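Local coordinates for protein alpha,alpha-trehalose-phosphate synthase (UDP-forming) (Burkholderia multivorans, PDB 5UOF) that belongs to glycosyltransferase family 20 and folds, as clan GT-B enzymes do, into two Rossmann-like domains, at residues G213-S216 with M220-A223; D240-A245 with V382-P387. One frame throughout, in Å; residues are numbered along the deposited sequence.

Interaction 1. Residues G213-S216 with M220-A223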
ATOM      1  N   GLY A 213     -14.397 -17.653  -0.050  1.00 24.25           N
ATOM      2  CA  GLY A 213     -14.707 -18.643   0.952  1.00 26.69           C
ATOM      3  C   GLY A 213     -15.290 -18.003   2.187  1.00 30.24           C
ATOM      4  O   GLY A 213     -15.517 -16.792   2.242  1.00 25.20           O
ATOM      5  N   THR A 214     -15.524 -18.845   3.186  1.00 27.55           N
ATOM      6  CA  THR A 214     -16.250 -18.455   4.381  1.00 30.90           C
ATOM      7  C   THR A 214     -15.518 -18.976   5.605  1.00 35.44           C
ATOM      8  O   THR A 214     -14.837 -20.003   5.552  1.00 39.30           O
ATOM      9  CB  THR A 214     -17.679 -19.015   4.368  1.00 30.46           C
ATOM     10  OG1 THR A 214     -17.621 -20.431   4.169  1.00 36.11           O
ATOM     11  CG2 THR A 214     -18.495 -18.392   3.247  1.00 33.69           C
ATOM     12  N   ALA A 215     -15.671 -18.261   6.710  1.00 33.37           N
ATOM     13  CA  ALA A 215     -15.197 -18.741   7.997  1.00 36.09           C
ATOM     14  C   ALA A 215     -16.328 -19.507   8.672  1.00 43.94           C
ATOM     15  O   ALA A 215     -17.473 -19.046   8.690  1.00 47.20           O
ATOM     16  CB  ALA A 215     -14.727 -17.578   8.872  1.00 34.70           C
ATOM     17  N   SER A 216     -16.018 -20.690   9.190  1.00 41.18           N
ATOM     18  CA  SER A 216     -17.003 -21.435   9.952  1.00 42.03           C
ATOM     19  C   SER A 216     -16.883 -21.070  11.431  1.00 44.70           C
ATOM     20  O   SER A 216     -16.029 -20.274  11.835  1.00 39.17           O
ATOM     21  CB  SER A 216     -16.846 -22.938   9.715  1.00 41.41           C
ATOM     22  OG  SER A 216     -15.507 -23.359   9.891  1.00 45.08           O
ATOM     23  N   MET A 220     -12.118 -21.931  11.135  1.00 39.31           N
ATOM     24  CA  MET A 220     -11.511 -22.464   9.926  1.00 33.45           C
ATOM     25  C   MET A 220     -12.022 -21.714   8.703  1.00 33.79           C
ATOM     26  O   MET A 220     -13.142 -21.197   8.686  1.00 37.30           O
ATOM     27  CB  MET A 220     -11.835 -23.950   9.787  1.00 34.59           C
ATOM     28  CG  MET A 220     -11.437 -24.778  10.983  1.00 33.07           C
ATOM     29  SD  MET A 220      -9.655 -24.942  11.108  1.00 36.43           S
ATOM     30  CE  MET A 220      -9.337 -26.182   9.867  1.00 40.07           C
ATOM     31  N   LEU A 221     -11.191 -21.660   7.667  1.00 25.00           N
ATOM     32  CA  LEU A 221     -11.583 -21.075   6.392  1.00 22.62           C
ATOM     33  C   LEU A 221     -11.933 -22.187   5.417  1.00 25.10           C
ATOM     34  O   LEU A 221     -11.176 -23.154   5.269  1.00 26.64           O
ATOM     35  CB  LEU A 221     -10.469 -20.198   5.817  1.00 24.35           C
ATOM     36  CG  LEU A 221     -10.696 -18.691   5.931  1.00 33.07           C
ATOM     37  CD1 LEU A 221     -11.157 -18.326   7.332  1.00 34.67           C
ATOM     38  CD2 LEU A 221      -9.432 -17.925   5.566  1.00 26.09           C
ATOM     39  N   HIS A 222     -13.080 -22.055   4.760  1.00 22.14           N
ATOM     40  CA  HIS A 222     -13.515 -22.999   3.738  1.00 25.92           C
ATOM     41  C   HIS A 222     -13.400 -22.305   2.390  1.00 25.87           C
ATOM     42  O   HIS A 222     -14.178 -21.395   2.090  1.00 23.92           O
ATOM     43  CB  HIS A 222     -14.939 -23.468   4.006  1.00 32.75           C
ATOM     44  CG  HIS A 222     -15.099 -24.147   5.327  1.00 37.04           C
ATOM     45  ND1 HIS A 222     -15.272 -25.509   5.448  1.00 40.85           N
ATOM     46  CD2 HIS A 222     -15.086 -23.655   6.589  1.00 38.71           C
ATOM     47  CE1 HIS A 222     -15.370 -25.826   6.727  1.00 40.98           C
ATOM     48  NE2 HIS A 222     -15.260 -24.719   7.441  1.00 40.32           N
ATOM     49  N   ALA A 223     -12.428 -22.728   1.586  1.00 20.35           N
ATOM     50  CA  ALA A 223     -12.133 -22.034   0.341  1.00 22.96           C
ATOM     51  C   ALA A 223     -11.396 -22.976  -0.595  1.00 24.24           C
ATOM     52  O   ALA A 223     -10.597 -23.810  -0.156  1.00 22.59           O
ATOM     53  CB  ALA A 223     -11.301 -20.765   0.587  1.00 22.75           C
TER

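Interaction 2. Residues D240-A245 with V382-P387. With NA (sodium ion), chain C.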
ATOM      1  N   ASP A 240      16.419 -15.486  27.843  1.00 16.31           N
ATOM      2  CA  ASP A 240      17.407 -15.771  28.881  1.00 21.41           C
ATOM      3  C   ASP A 240      18.727 -16.230  28.268  1.00 17.09           C
ATOM      4  O   ASP A 240      19.805 -15.875  28.760  1.00 17.99           O
ATOM      5  CB  ASP A 240      16.861 -16.815  29.858  1.00 26.24           C
ATOM      6  CG  ASP A 240      15.599 -16.344  30.585  1.00 36.10           C
ATOM      7  OD1 ASP A 240      15.330 -15.123  30.614  1.00 29.30           O
ATOM      8  OD2 ASP A 240      14.880 -17.203  31.141  1.00 43.27           O
ATOM      9  N   ALA A 241      18.661 -16.988  27.171  1.00 15.51           N
ATOM     10  CA  ALA A 241      19.877 -17.426  26.494  1.00 18.59           C
ATOM     11  C   ALA A 241      20.619 -16.254  25.866  1.00 18.58           C
ATOM     12  O   ALA A 241      21.855 -16.208  25.904  1.00 17.75           O
ATOM     13  CB  ALA A 241      19.537 -18.477  25.435  1.00 17.81           C
ATOM     14  N   ILE A 242      19.884 -15.300  25.281  1.00 14.49           N
ATOM     15  CA  ILE A 242      20.517 -14.113  24.718  1.00 13.25           C
ATOM     16  C   ILE A 242      21.207 -13.305  25.808  1.00 13.96           C
ATOM     17  O   ILE A 242      22.345 -12.848  25.638  1.00 14.27           O
ATOM     18  CB  ILE A 242      19.472 -13.284  23.947  1.00 12.38           C
ATOM     19  CG1 ILE A 242      19.090 -14.030  22.659  1.00 16.98           C
ATOM     20  CG2 ILE A 242      19.995 -11.885  23.650  1.00 14.08           C
ATOM     21  CD1 ILE A 242      17.874 -13.477  21.942  1.00 15.78           C
ATOM     22  N   ALA A 243      20.538 -13.116  26.947  1.00 15.58           N
ATOM     23  CA  ALA A 243      21.133 -12.312  28.011  1.00 20.21           C
ATOM     24  C   ALA A 243      22.419 -12.950  28.517  1.00 14.45           C
ATOM     25  O   ALA A 243      23.420 -12.259  28.752  1.00 14.49           O
ATOM     26  CB  ALA A 243      20.140 -12.130  29.158  1.00 17.71           C
ATOM     27  N   GLN A 244      22.409 -14.270  28.684  1.00 15.23           N
ATOM     28  CA  GLN A 244      23.605 -14.976  29.136  0.51 19.16           C
ATOM     29  C   GLN A 244      24.736 -14.832  28.127  1.00 19.91           C
ATOM     30  O   GLN A 244      25.897 -14.609  28.503  1.00 20.14           O
ATOM     31  CB  GLN A 244      23.281 -16.454  29.373  0.51 22.18           C
ATOM     32  CG  GLN A 244      24.483 -17.303  29.749  0.51 18.11           C
ATOM     33  CD  GLN A 244      24.167 -18.799  29.809  0.51 23.54           C
ATOM     34  OE1 GLN A 244      23.470 -19.335  28.947  0.51 26.94           O
ATOM     35  NE2 GLN A 244      24.681 -19.471  30.830  0.51 22.99           N
ATOM     36  N   ALA A 245      24.412 -14.947  26.830  1.00 16.95           N
ATOM     37  CA  ALA A 245      25.426 -14.796  25.793  1.00 16.98           C
ATOM     38  C   ALA A 245      26.008 -13.392  25.796  1.00 19.60           C
ATOM     39  O   ALA A 245      27.225 -13.217  25.669  1.00 19.73           O
ATOM     40  CB  ALA A 245      24.834 -15.117  24.420  1.00 19.09           C
ATOM     41  N   VAL A 382      16.002  -6.151  23.429  1.00 10.49           N
ATOM     42  CA  VAL A 382      15.440  -6.192  24.781  1.00 10.34           C
ATOM     43  C   VAL A 382      16.088  -7.311  25.584  1.00 11.57           C
ATOM     44  O   VAL A 382      16.516  -7.120  26.731  1.00 11.98           O
ATOM     45  CB  VAL A 382      13.912  -6.365  24.713  1.00 12.67           C
ATOM     46  CG1 VAL A 382      13.318  -6.616  26.103  1.00 12.99           C
ATOM     47  CG2 VAL A 382      13.262  -5.147  24.054  1.00 10.80           C
ATOM     48  N   ALA A 383      16.169  -8.504  24.984  1.00 11.53           N
ATOM     49  CA  ALA A 383      16.685  -9.657  25.722  1.00  9.52           C
ATOM     50  C   ALA A 383      18.119  -9.445  26.193  1.00 15.05           C
ATOM     51  O   ALA A 383      18.545 -10.050  27.186  1.00 15.16           O
ATOM     52  CB  ALA A 383      16.593 -10.912  24.848  1.00 13.48           C
ATOM     53  N   SER A 384      18.882  -8.604  25.496  1.00 10.02           N
ATOM     54  CA  SER A 384      20.280  -8.393  25.843  1.00 11.20           C
ATOM     55  C   SER A 384      20.470  -7.469  27.045  1.00 13.21           C
ATOM     56  O   SER A 384      21.574  -7.418  27.594  1.00 11.59           O
ATOM     57  CB  SER A 384      21.030  -7.816  24.633  1.00 11.10           C
ATOM     58  OG  SER A 384      21.062  -8.738  23.555  1.00 13.27           O
ATOM     59  N   GLN A 385      19.444  -6.740  27.468  1.00 12.59           N
ATOM     60  CA  GLN A 385      19.668  -5.657  28.420  1.00  9.98           C
ATOM     61  C   GLN A 385      19.923  -6.161  29.831  1.00 12.35           C
ATOM     62  O   GLN A 385      19.394  -7.190  30.264  1.00 12.55           O
ATOM     63  CB  GLN A 385      18.469  -4.707  28.446  1.00  8.41           C
ATOM     64  CG  GLN A 385      18.218  -4.081  27.080  1.00 10.10           C
ATOM     65  CD  GLN A 385      19.460  -3.384  26.549  1.00 14.09           C
ATOM     66  OE1 GLN A 385      20.034  -2.508  27.215  1.00 12.16           O
ATOM     67  NE2 GLN A 385      19.909  -3.792  25.366  1.00  9.32           N
ATOM     68  N   ASP A 386      20.738  -5.393  30.564  1.00 11.03           N
ATOM     69  CA  ASP A 386      20.907  -5.624  31.988  1.00 10.73           C
ATOM     70  C   ASP A 386      19.683  -5.034  32.682  1.00 11.11           C
ATOM     71  O   ASP A 386      19.442  -3.831  32.554  1.00 12.26           O
ATOM     72  CB  ASP A 386      22.199  -4.961  32.487  1.00 13.54           C
ATOM     73  CG  ASP A 386      22.533  -5.316  33.939  1.00 13.91           C
ATOM     74  OD1 ASP A 386      21.602  -5.525  34.754  1.00 14.72           O
ATOM     75  OD2 ASP A 386      23.742  -5.395  34.275  1.00 15.02           O
ATOM     76  N   PRO A 387      18.874  -5.830  33.386  1.00 13.55           N
ATOM     77  CA  PRO A 387      17.674  -5.258  34.017  1.00 12.15           C
ATOM     78  C   PRO A 387      17.982  -4.223  35.081  1.00 13.28           C
ATOM     79  O   PRO A 387      17.076  -3.463  35.445  1.00 14.19           O
ATOM     80  CB  PRO A 387      16.962  -6.479  34.619  1.00 14.79           C
ATOM     81  CG  PRO A 387      18.036  -7.505  34.790  1.00 17.33           C
ATOM     82  CD  PRO A 387      19.016  -7.271  33.666  1.00 15.00           C
TER
HETATM   83 NA    NA C 501      21.974  -1.382  27.824  1.00 14.93          NA
HETATM   84  O   HOH W   1      21.908  -2.649  29.907  1.00 14.35           O
HETATM   85  O   HOH W   2      21.480   0.604  29.320  1.00 21.41           O

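Interaction 1. Residues G213-S216 with M220-A223
Strands 213-215 and 221-223 run antiparallel, their axes 4.6 Å apart at closest approach and their directions 167° apart, as the two arms of a beta hairpin. Thr214 and His222 form the hydrogen-bonded pair: His222 N gives a nearly straight bond of 2.8 Å to Thr214 O, and Thr214 N answers with a longer, more bent one of 3.1 Å to His222 O. Toward the turn, Ser216 N is bonded to Met220 O at 3.0 Å.

On the face that carries Thr214 and His222, the imidazole reaches along the hairpin to Ser216. With CG beside its own backbone N (chi1 -60°), His222 directs NE2 to Ser216 OG, 2.8 Å away and only 6° out of the ring plane. The same hydroxyl is hydrogen-bonded to Asp218 OD1 in the turn, which also accepts from Met220 N. On the other face Ala215 CB meets Leu221 CD1 at 4.0 Å, and Leu221 continues onto Phe203 and Ile207 of helix 197-209.

The in-plane NE2 bond to Ser216 OG would restrain the rotation of the ring. It puts a proton on NE2, and the Asp218 carboxylate behind the hydroxyl would probably polarise this bond.

Interaction 2. Residues D240-A245 with V382-P387
Ile242 lays its CG2 methyl over Ala383, CG2 to Ala383 CB 3.7 Å, and the same methyl comes within 3.3 Å of Ser384 OG. The torsion about CA-CB (chi1 -71°) sets CG2 anti to the backbone N of Ile242 and leaves CG1 beside that N, from where CD1 also reaches the Ala383 methyl, at 4.1 Å. Ala383 CB thus rests against the branched side of the isoleucine, near its CB as well as the ends of both arms.

At the next residue, Ala243 sets its methyl against the backbone: Ala243 CB lies 3.3 Å from Ala383 O. Small side chains at 243 and 383 let the backbones draw close, with Ala243 CA and Ser384 CA 4.6 Å apart. No hydrogen bond crosses between the segments. The Ser384 hydroxyl, although beside the isoleucine methyl, is satisfied within its own helix by Glu380 O.

Next along the chain, the side chain of Gln385 starts away from helix 239-248 and bends at chi2 (-55°). Its OE1 binds the sodium ion at 2.3 Å; two waters and the carbonyl oxygens of Arg360 and Ser362 complete the site. One of these waters also accepts a bond from Asp386 N, and Gln385 NE2 is held by Tyr381 O and Phe359 O, so the amide is fixed at both ends.

The contact therefore joins helix 239-248 to the last part of helix 376-384, which comes after strand 364-367 of the parallel sheet. Helix 352-361 borders it through Met356, which touches both Ile242 and Ser384, while helix 431-447 packs on Val382 and Gln385.

The two contacts lie far apart, with centres about 42 Å from each other and nearest atoms about 32 Å apart, and they share no strand or helix. Interaction 1 is local and partly buried, a hairpin at the edge of the ten-stranded mixed sheet, held by backbone bonds and a polar side-chain chain near the surface. Interaction 2 is buried and long-range, bringing together segments 137 residues apart in sequence; methyl packing does the joining there, and no hydrogen bond crosses it, the polar groups having partners within the same helix, on neighbouring helices or at the sodium ion. Strand pairing thus extends one sheet, whereas helix packing joins helix 239-248 to helix 376-384.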